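Long-range contact in tryptophan--tRNA ligase (Aeropyrum pernix, PDB 3A04), which charges tRNA(Trp) with L-tryptophan at the expense of ATP, yielding AMP and diphosphate: residues I61-T75 and Y204-A216. Numbering follows the deposited sequence.
Sequences ILEAKARGERVAVLT and YGGYRHVVVPVGA
A72 O takes the N-H of V211 at 2.9 Å and, beside it, a CA-H...O contact from V210 CA at 3.3 Å. A72 N in turn donates to H209 O (3.0 Å), and L74 N reaches V211 O at 3.1 Å, completing the parallel pairing of A72 with V210 and V73 with V211; the axes of 72-75 and 210-215 diverge by 38°. The next bond cannot form: P213 has no N-H, and its CD lies 3.5 Å from L74 O, which stays buried without a polar partner. Beyond this break in the bonding a water joins T75 OG1 to P213 O; at the other end a second water links R70 O to H209 N. These are neighbouring central strands of the Rossmann fold of class I synthetases, flanked by strands 103-108 and 242-246; the first leads into the 'HIGH' region at P79-H87. V73 and V211 pack on one side of the sheet, where V73 CG2 meets the P213 ring; A72, V210 and Y207 lie on the other. Helix 58-66 packs here through I61, whose CD1 rests on the H209-V210 backbone, and A64. The H209 imidazole takes a CH-pi contact from A64 CB, 3.6 Å from the ring centroid, with R208 CG on the opposite face. H209 NE2 donates a weak hydrogen bond to E69 OE1 (3.3 Å) at the ring edge, the carboxylate nearly perpendicular to the ring, while ND1 is hydrogen-bonded to the E239 carboxylate. R67 holds the other oxygen of E69 in a salt bridge. R70 CG abuts the Y207 ring edge at CE1, 3.5 Å away; R70 NE hydrogen-bonds G101 O and R70 NH2 forms a salt bridge with D145.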
ATOM      1  N   ILE A  61      28.903  -2.377   6.208  1.00 34.69           N
ATOM      2  CA  ILE A  61      28.776  -1.047   5.568  1.00 32.66           C
ATOM      3  C   ILE A  61      30.138  -0.413   5.373  1.00 33.58           C
ATOM      4  O   ILE A  61      30.423   0.149   4.324  1.00 33.39           O
ATOM      5  CB  ILE A  61      27.944  -0.066   6.473  1.00 33.05           C
ATOM      6  CG1 ILE A  61      26.623  -0.705   6.866  1.00 31.28           C
ATOM      7  CG2 ILE A  61      27.768   1.296   5.733  1.00 33.59           C
ATOM      8  CD1 ILE A  61      25.713  -0.974   5.556  1.00 28.88           C
ATOM      9  N   LEU A  62      30.944  -0.462   6.432  1.00 32.63           N
ATOM     10  CA  LEU A  62      32.212   0.235   6.486  1.00 36.02           C
ATOM     11  C   LEU A  62      33.164  -0.492   5.479  1.00 36.30           C
ATOM     12  O   LEU A  62      33.963   0.168   4.771  1.00 38.20           O
ATOM     13  CB  LEU A  62      32.755   0.146   7.951  1.00 35.07           C
ATOM     14  CG  LEU A  62      32.021   1.142   8.918  1.00 39.67           C
ATOM     15  CD1 LEU A  62      32.459   0.932  10.408  1.00 35.50           C
ATOM     16  CD2 LEU A  62      32.154   2.621   8.489  1.00 37.16           C
ATOM     17  N   GLU A  63      32.985  -1.819   5.361  1.00 36.53           N
ATOM     18  CA  GLU A  63      33.800  -2.598   4.350  1.00 38.05           C
ATOM     19  C   GLU A  63      33.473  -2.086   2.962  1.00 36.71           C
ATOM     20  O   GLU A  63      34.397  -1.763   2.131  1.00 35.08           O
ATOM     21  CB  GLU A  63      33.569  -4.129   4.489  1.00 38.94           C
ATOM     22  CG  GLU A  63      34.417  -4.788   5.650  1.00 47.93           C
ATOM     23  CD  GLU A  63      33.932  -6.168   6.167  1.00 58.01           C
ATOM     24  OE1 GLU A  63      32.916  -6.728   5.673  1.00 61.18           O
ATOM     25  OE2 GLU A  63      34.576  -6.710   7.112  1.00 61.14           O
ATOM     26  N   ALA A  64      32.173  -1.984   2.662  1.00 34.73           N
ATOM     27  CA  ALA A  64      31.826  -1.377   1.336  1.00 34.74           C
ATOM     28  C   ALA A  64      32.402   0.022   1.129  1.00 36.02           C
ATOM     29  O   ALA A  64      32.997   0.379   0.038  1.00 35.64           O
ATOM     30  CB  ALA A  64      30.299  -1.346   1.164  1.00 33.76           C
ATOM     31  N   LYS A  65      32.235   0.871   2.174  1.00 35.43           N
ATOM     32  CA  LYS A  65      32.763   2.204   2.054  1.00 35.53           C
ATOM     33  C   LYS A  65      34.284   2.258   1.788  1.00 36.26           C
ATOM     34  O   LYS A  65      34.750   3.124   0.999  1.00 36.86           O
ATOM     35  CB  LYS A  65      32.477   2.988   3.328  1.00 35.76           C
ATOM     36  CG  LYS A  65      32.669   4.472   3.178  1.00 37.09           C
ATOM     37  CD  LYS A  65      32.346   5.126   4.543  1.00 33.81           C
ATOM     38  CE  LYS A  65      32.058   6.596   4.308  1.00 38.17           C
ATOM     39  NZ  LYS A  65      33.238   7.371   3.747  1.00 34.52           N
ATOM     40  N   ALA A  66      35.032   1.468   2.535  1.00 36.72           N
ATOM     41  CA  ALA A  66      36.502   1.432   2.340  1.00 40.65           C
ATOM     42  C   ALA A  66      36.930   0.975   0.913  1.00 41.06           C
ATOM     43  O   ALA A  66      37.953   1.398   0.431  1.00 41.86           O
ATOM     44  CB  ALA A  66      37.205   0.600   3.450  1.00 40.35           C
ATOM     45  N   ARG A  67      36.154   0.157   0.219  1.00 41.40           N
ATOM     46  CA  ARG A  67      36.594  -0.216  -1.110  1.00 41.88           C
ATOM     47  C   ARG A  67      36.055   0.766  -2.102  1.00 43.29           C
ATOM     48  O   ARG A  67      36.267   0.583  -3.315  1.00 44.24           O
ATOM     49  CB  ARG A  67      36.211  -1.633  -1.502  1.00 42.02           C
ATOM     50  CG  ARG A  67      34.731  -1.980  -1.423  1.00 42.93           C
ATOM     51  CD  ARG A  67      34.493  -3.341  -2.146  1.00 39.90           C
ATOM     52  NE  ARG A  67      33.140  -3.788  -1.882  1.00 41.78           N
ATOM     53  CZ  ARG A  67      32.786  -4.550  -0.861  1.00 41.14           C
ATOM     54  NH1 ARG A  67      33.698  -4.991  -0.019  1.00 38.56           N
ATOM     55  NH2 ARG A  67      31.493  -4.854  -0.684  1.00 42.70           N
ATOM     56  N   GLY A  68      35.339   1.804  -1.602  1.00 40.58           N
ATOM     57  CA  GLY A  68      35.008   2.947  -2.451  1.00 39.10           C
ATOM     58  C   GLY A  68      33.554   2.995  -2.884  1.00 38.95           C
ATOM     59  O   GLY A  68      33.176   3.855  -3.729  1.00 39.52           O
ATOM     60  N   GLU A  69      32.730   2.119  -2.325  1.00 37.52           N
ATOM     61  CA  GLU A  69      31.287   2.125  -2.705  1.00 38.88           C
ATOM     62  C   GLU A  69      30.581   3.351  -1.985  1.00 37.73           C
ATOM     63  O   GLU A  69      31.003   3.685  -0.857  1.00 38.24           O
ATOM     64  CB  GLU A  69      30.604   0.758  -2.335  1.00 38.73           C
ATOM     65  CG  GLU A  69      30.741  -0.453  -3.393  1.00 38.96           C
ATOM     66  CD  GLU A  69      30.100  -1.828  -2.976  1.00 37.30           C
ATOM     67  OE1 GLU A  69      29.005  -2.307  -3.346  1.00 21.24           O
ATOM     68  OE2 GLU A  69      30.797  -2.540  -2.308  1.00 40.89           O
ATOM     69  N   ARG A  70      29.603   4.017  -2.612  1.00 35.95           N
ATOM     70  CA  ARG A  70      28.869   5.089  -1.859  1.00 38.07           C
ATOM     71  C   ARG A  70      27.880   4.344  -0.927  1.00 36.47           C
ATOM     72  O   ARG A  70      27.216   3.393  -1.393  1.00 36.27           O
ATOM     73  CB  ARG A  70      28.155   6.103  -2.755  1.00 39.72           C
ATOM     74  CG  ARG A  70      27.629   7.380  -1.955  1.00 43.56           C
ATOM     75  CD  ARG A  70      28.701   8.375  -1.510  1.00 50.00           C
ATOM     76  NE  ARG A  70      28.181   9.559  -0.782  1.00 52.08           N
ATOM     77  CZ  ARG A  70      27.262  10.425  -1.244  1.00 51.95           C
ATOM     78  NH1 ARG A  70      26.660  10.244  -2.443  1.00 52.73           N
ATOM     79  NH2 ARG A  70      26.883  11.441  -0.476  1.00 45.80           N
ATOM     80  N   VAL A  71      27.878   4.682   0.378  1.00 33.70           N
ATOM     81  CA  VAL A  71      27.016   4.018   1.421  1.00 32.90           C
ATOM     82  C   VAL A  71      25.981   5.039   1.929  1.00 32.12           C
ATOM     83  O   VAL A  71      26.170   6.225   1.689  1.00 31.20           O
ATOM     84  CB  VAL A  71      27.773   3.391   2.589  1.00 33.18           C
ATOM     85  CG1 VAL A  71      28.542   2.172   2.118  1.00 37.79           C
ATOM     86  CG2 VAL A  71      28.784   4.394   3.349  1.00 31.27           C
ATOM     87  N   ALA A  72      24.913   4.582   2.580  1.00 30.56           N
ATOM     88  CA  ALA A  72      23.795   5.469   2.925  1.00 28.28           C
ATOM     89  C   ALA A  72      23.334   5.257   4.358  1.00 26.61           C
ATOM     90  O   ALA A  72      23.573   4.220   4.960  1.00 26.93           O
ATOM     91  CB  ALA A  72      22.579   5.289   1.939  1.00 28.41           C
ATOM     92  N   VAL A  73      22.696   6.283   4.902  1.00 25.62           N
ATOM     93  CA  VAL A  73      22.004   6.152   6.158  1.00 26.08           C
ATOM     94  C   VAL A  73      20.606   6.660   5.905  1.00 26.18           C
ATOM     95  O   VAL A  73      20.410   7.618   5.103  1.00 28.11           O
ATOM     96  CB  VAL A  73      22.738   6.965   7.332  1.00 24.43           C
ATOM     97  CG1 VAL A  73      22.931   8.455   6.973  1.00 25.23           C
ATOM     98  CG2 VAL A  73      21.910   6.831   8.630  1.00 21.37           C
ATOM     99  N   LEU A  74      19.621   6.049   6.577  1.00 29.24           N
ATOM    100  CA  LEU A  74      18.243   6.378   6.368  1.00 28.57           C
ATOM    101  C   LEU A  74      17.580   6.490   7.729  1.00 27.46           C
ATOM    102  O   LEU A  74      17.848   5.642   8.615  1.00 28.30           O
ATOM    103  CB  LEU A  74      17.565   5.219   5.527  1.00 30.09           C
ATOM    104  CG  LEU A  74      16.074   5.629   5.498  1.00 34.73           C
ATOM    105  CD1 LEU A  74      15.434   6.100   4.244  1.00 37.10           C
ATOM    106  CD2 LEU A  74      15.116   4.742   6.400  1.00 32.60           C
ATOM    107  N   THR A  75      16.710   7.490   7.945  1.00 24.98           N
ATOM    108  CA  THR A  75      15.835   7.383   9.096  1.00 25.60           C
ATOM    109  C   THR A  75      14.510   8.046   8.740  1.00 26.19           C
ATOM    110  O   THR A  75      14.404   8.747   7.709  1.00 28.10           O
ATOM    111  CB  THR A  75      16.483   8.146  10.353  1.00 27.50           C
ATOM    112  OG1 THR A  75      15.665   7.914  11.499  1.00 31.11           O
ATOM    113  CG2 THR A  75      16.493   9.665  10.057  1.00 29.68           C
ATOM    114  N   TYR A 204      16.341   4.825  -6.982  1.00 27.33           N
ATOM    115  CA  TYR A 204      16.618   5.814  -5.925  1.00 27.24           C
ATOM    116  C   TYR A 204      18.111   5.966  -5.687  1.00 28.32           C
ATOM    117  O   TYR A 204      18.485   6.543  -4.660  1.00 30.09           O
ATOM    118  CB  TYR A 204      15.905   5.388  -4.605  1.00 25.65           C
ATOM    119  CG  TYR A 204      14.395   5.412  -4.851  1.00 24.49           C
ATOM    120  CD1 TYR A 204      13.735   6.631  -5.010  1.00 23.76           C
ATOM    121  CD2 TYR A 204      13.674   4.216  -5.019  1.00 25.22           C
ATOM    122  CE1 TYR A 204      12.288   6.673  -5.288  1.00 24.57           C
ATOM    123  CE2 TYR A 204      12.251   4.212  -5.269  1.00 23.87           C
ATOM    124  CZ  TYR A 204      11.587   5.449  -5.431  1.00 28.81           C
ATOM    125  OH  TYR A 204      10.221   5.483  -5.691  1.00 28.19           O
ATOM    126  N   GLY A 205      18.949   5.400  -6.578  1.00 28.49           N
ATOM    127  CA  GLY A 205      20.406   5.547  -6.461  1.00 28.33           C
ATOM    128  C   GLY A 205      21.159   4.247  -6.192  1.00 28.99           C
ATOM    129  O   GLY A 205      22.381   4.224  -6.234  1.00 27.90           O
ATOM    130  N   GLY A 206      20.456   3.151  -5.917  1.00 28.28           N
ATOM    131  CA  GLY A 206      21.132   1.877  -5.889  1.00 30.26           C
ATOM    132  C   GLY A 206      22.048   1.629  -4.689  1.00 29.65           C
ATOM    133  O   GLY A 206      23.163   1.016  -4.842  1.00 29.28           O
ATOM    134  N   TYR A 207      21.615   2.132  -3.529  1.00 27.48           N
ATOM    135  CA  TYR A 207      22.402   2.086  -2.299  1.00 28.93           C
ATOM    136  C   TYR A 207      22.135   0.796  -1.524  1.00 28.95           C
ATOM    137  O   TYR A 207      21.234   0.666  -0.665  1.00 25.97           O
ATOM    138  CB  TYR A 207      22.189   3.330  -1.395  1.00 27.14           C
ATOM    139  CG  TYR A 207      22.621   4.652  -2.004  1.00 29.32           C
ATOM    140  CD1 TYR A 207      23.919   5.168  -1.777  1.00 31.74           C
ATOM    141  CD2 TYR A 207      21.719   5.437  -2.689  1.00 28.15           C
ATOM    142  CE1 TYR A 207      24.300   6.402  -2.319  1.00 31.78           C
ATOM    143  CE2 TYR A 207      22.111   6.685  -3.229  1.00 29.25           C
ATOM    144  CZ  TYR A 207      23.409   7.128  -3.035  1.00 34.30           C
ATOM    145  OH  TYR A 207      23.816   8.351  -3.558  1.00 34.78           O
ATOM    146  N   ARG A 208      22.892  -0.213  -1.871  1.00 29.17           N
ATOM    147  CA  ARG A 208      22.646  -1.477  -1.280  1.00 29.05           C
ATOM    148  C   ARG A 208      23.059  -1.500   0.199  1.00 29.63           C
ATOM    149  O   ARG A 208      22.449  -2.202   1.033  1.00 28.21           O
ATOM    150  CB  ARG A 208      23.505  -2.526  -2.050  1.00 30.33           C
ATOM    151  CG  ARG A 208      23.728  -3.749  -1.154  1.00 33.68           C
ATOM    152  CD  ARG A 208      24.285  -4.903  -1.994  1.00 42.43           C
ATOM    153  NE  ARG A 208      23.291  -5.376  -2.980  1.00 40.43           N
ATOM    154  CZ  ARG A 208      23.627  -6.302  -3.877  1.00 45.98           C
ATOM    155  NH1 ARG A 208      24.903  -6.760  -3.909  1.00 43.61           N
ATOM    156  NH2 ARG A 208      22.722  -6.748  -4.717  1.00 47.27           N
ATOM    157  N   HIS A 209      24.076  -0.724   0.531  1.00 28.98           N
ATOM    158  CA  HIS A 209      24.590  -0.762   1.897  1.00 29.43           C
ATOM    159  C   HIS A 209      23.989   0.450   2.680  1.00 30.53           C
ATOM    160  O   HIS A 209      24.389   1.595   2.439  1.00 29.20           O
ATOM    161  CB  HIS A 209      26.089  -0.681   1.797  1.00 30.13           C
ATOM    162  CG  HIS A 209      26.674  -1.783   0.967  1.00 31.69           C
ATOM    163  ND1 HIS A 209      26.664  -3.085   1.413  1.00 30.55           N
ATOM    164  CD2 HIS A 209      27.193  -1.816  -0.287  1.00 30.51           C
ATOM    165  CE1 HIS A 209      27.165  -3.883   0.483  1.00 37.19           C
ATOM    166  NE2 HIS A 209      27.465  -3.152  -0.566  1.00 32.95           N
ATOM    167  N   VAL A 210      23.051   0.177   3.575  1.00 29.86           N
ATOM    168  CA  VAL A 210      22.315   1.253   4.265  1.00 31.44           C
ATOM    169  C   VAL A 210      22.375   0.968   5.749  1.00 29.88           C
ATOM    170  O   VAL A 210      22.205  -0.167   6.162  1.00 30.04           O
ATOM    171  CB  VAL A 210      20.793   1.191   3.950  1.00 32.72           C
ATOM    172  CG1 VAL A 210      20.061   2.501   4.511  1.00 33.98           C
ATOM    173  CG2 VAL A 210      20.585   1.061   2.519  1.00 36.45           C
ATOM    174  N   VAL A 211      22.557   2.009   6.570  1.00 29.28           N
ATOM    175  CA  VAL A 211      22.551   1.785   8.003  1.00 27.38           C
ATOM    176  C   VAL A 211      21.402   2.610   8.559  1.00 27.37           C
ATOM    177  O   VAL A 211      21.049   3.662   8.007  1.00 25.81           O
ATOM    178  CB  VAL A 211      23.951   2.163   8.662  1.00 27.94           C
ATOM    179  CG1 VAL A 211      24.366   3.730   8.399  1.00 24.70           C
ATOM    180  CG2 VAL A 211      23.948   1.783  10.187  1.00 26.77           C
ATOM    181  N   VAL A 212      20.736   2.110   9.600  1.00 26.85           N
ATOM    182  CA  VAL A 212      19.610   2.825  10.198  1.00 26.95           C
ATOM    183  C   VAL A 212      19.941   3.025  11.677  1.00 28.54           C
ATOM    184  O   VAL A 212      20.159   2.012  12.423  1.00 28.12           O
ATOM    185  CB  VAL A 212      18.348   1.973  10.109  1.00 27.62           C
ATOM    186  CG1 VAL A 212      17.071   2.717  10.635  1.00 30.54           C
ATOM    187  CG2 VAL A 212      18.089   1.499   8.591  1.00 31.15           C
ATOM    188  N   PRO A 213      19.961   4.305  12.154  1.00 30.28           N
ATOM    189  CA  PRO A 213      20.263   4.461  13.574  1.00 30.02           C
ATOM    190  C   PRO A 213      19.008   4.382  14.409  1.00 30.85           C
ATOM    191  O   PRO A 213      18.046   5.098  14.123  1.00 32.92           O
ATOM    192  CB  PRO A 213      20.886   5.862  13.645  1.00 31.70           C
ATOM    193  CG  PRO A 213      20.220   6.676  12.522  1.00 32.90           C
ATOM    194  CD  PRO A 213      19.941   5.588  11.422  1.00 30.47           C
ATOM    195  N   VAL A 214      18.986   3.554  15.447  1.00 29.05           N
ATOM    196  CA  VAL A 214      17.730   3.337  16.172  1.00 31.47           C
ATOM    197  C   VAL A 214      18.000   3.125  17.673  1.00 32.59           C
ATOM    198  O   VAL A 214      19.162   2.979  18.077  1.00 29.95           O
ATOM    199  CB  VAL A 214      16.949   2.059  15.730  1.00 32.25           C
ATOM    200  CG1 VAL A 214      16.420   2.122  14.297  1.00 32.30           C
ATOM    201  CG2 VAL A 214      17.786   0.823  15.876  1.00 33.43           C
ATOM    202  N   GLY A 215      16.930   3.107  18.457  1.00 33.00           N
ATOM    203  CA  GLY A 215      17.000   2.609  19.847  1.00 36.54           C
ATOM    204  C   GLY A 215      16.718   1.100  19.831  1.00 38.35           C
ATOM    205  O   GLY A 215      16.093   0.586  18.878  1.00 38.50           O
ATOM    206  N   ALA A 216      17.090   0.376  20.907  1.00 40.42           N
ATOM    207  CA  ALA A 216      16.848  -1.107  20.960  1.00 41.45           C
ATOM    208  C   ALA A 216      15.395  -1.455  20.805  1.00 42.92           C
ATOM    209  O   ALA A 216      15.021  -2.530  20.263  1.00 40.76           O
ATOM    210  CB  ALA A 216      17.371  -1.703  22.309  1.00 43.33           C
TER
HETATM  211  O   HOH W   1      25.304   1.387  -1.049  1.00 35.43           O
HETATM  212  O   HOH W   2      15.918   5.450  12.498  1.00 47.83           O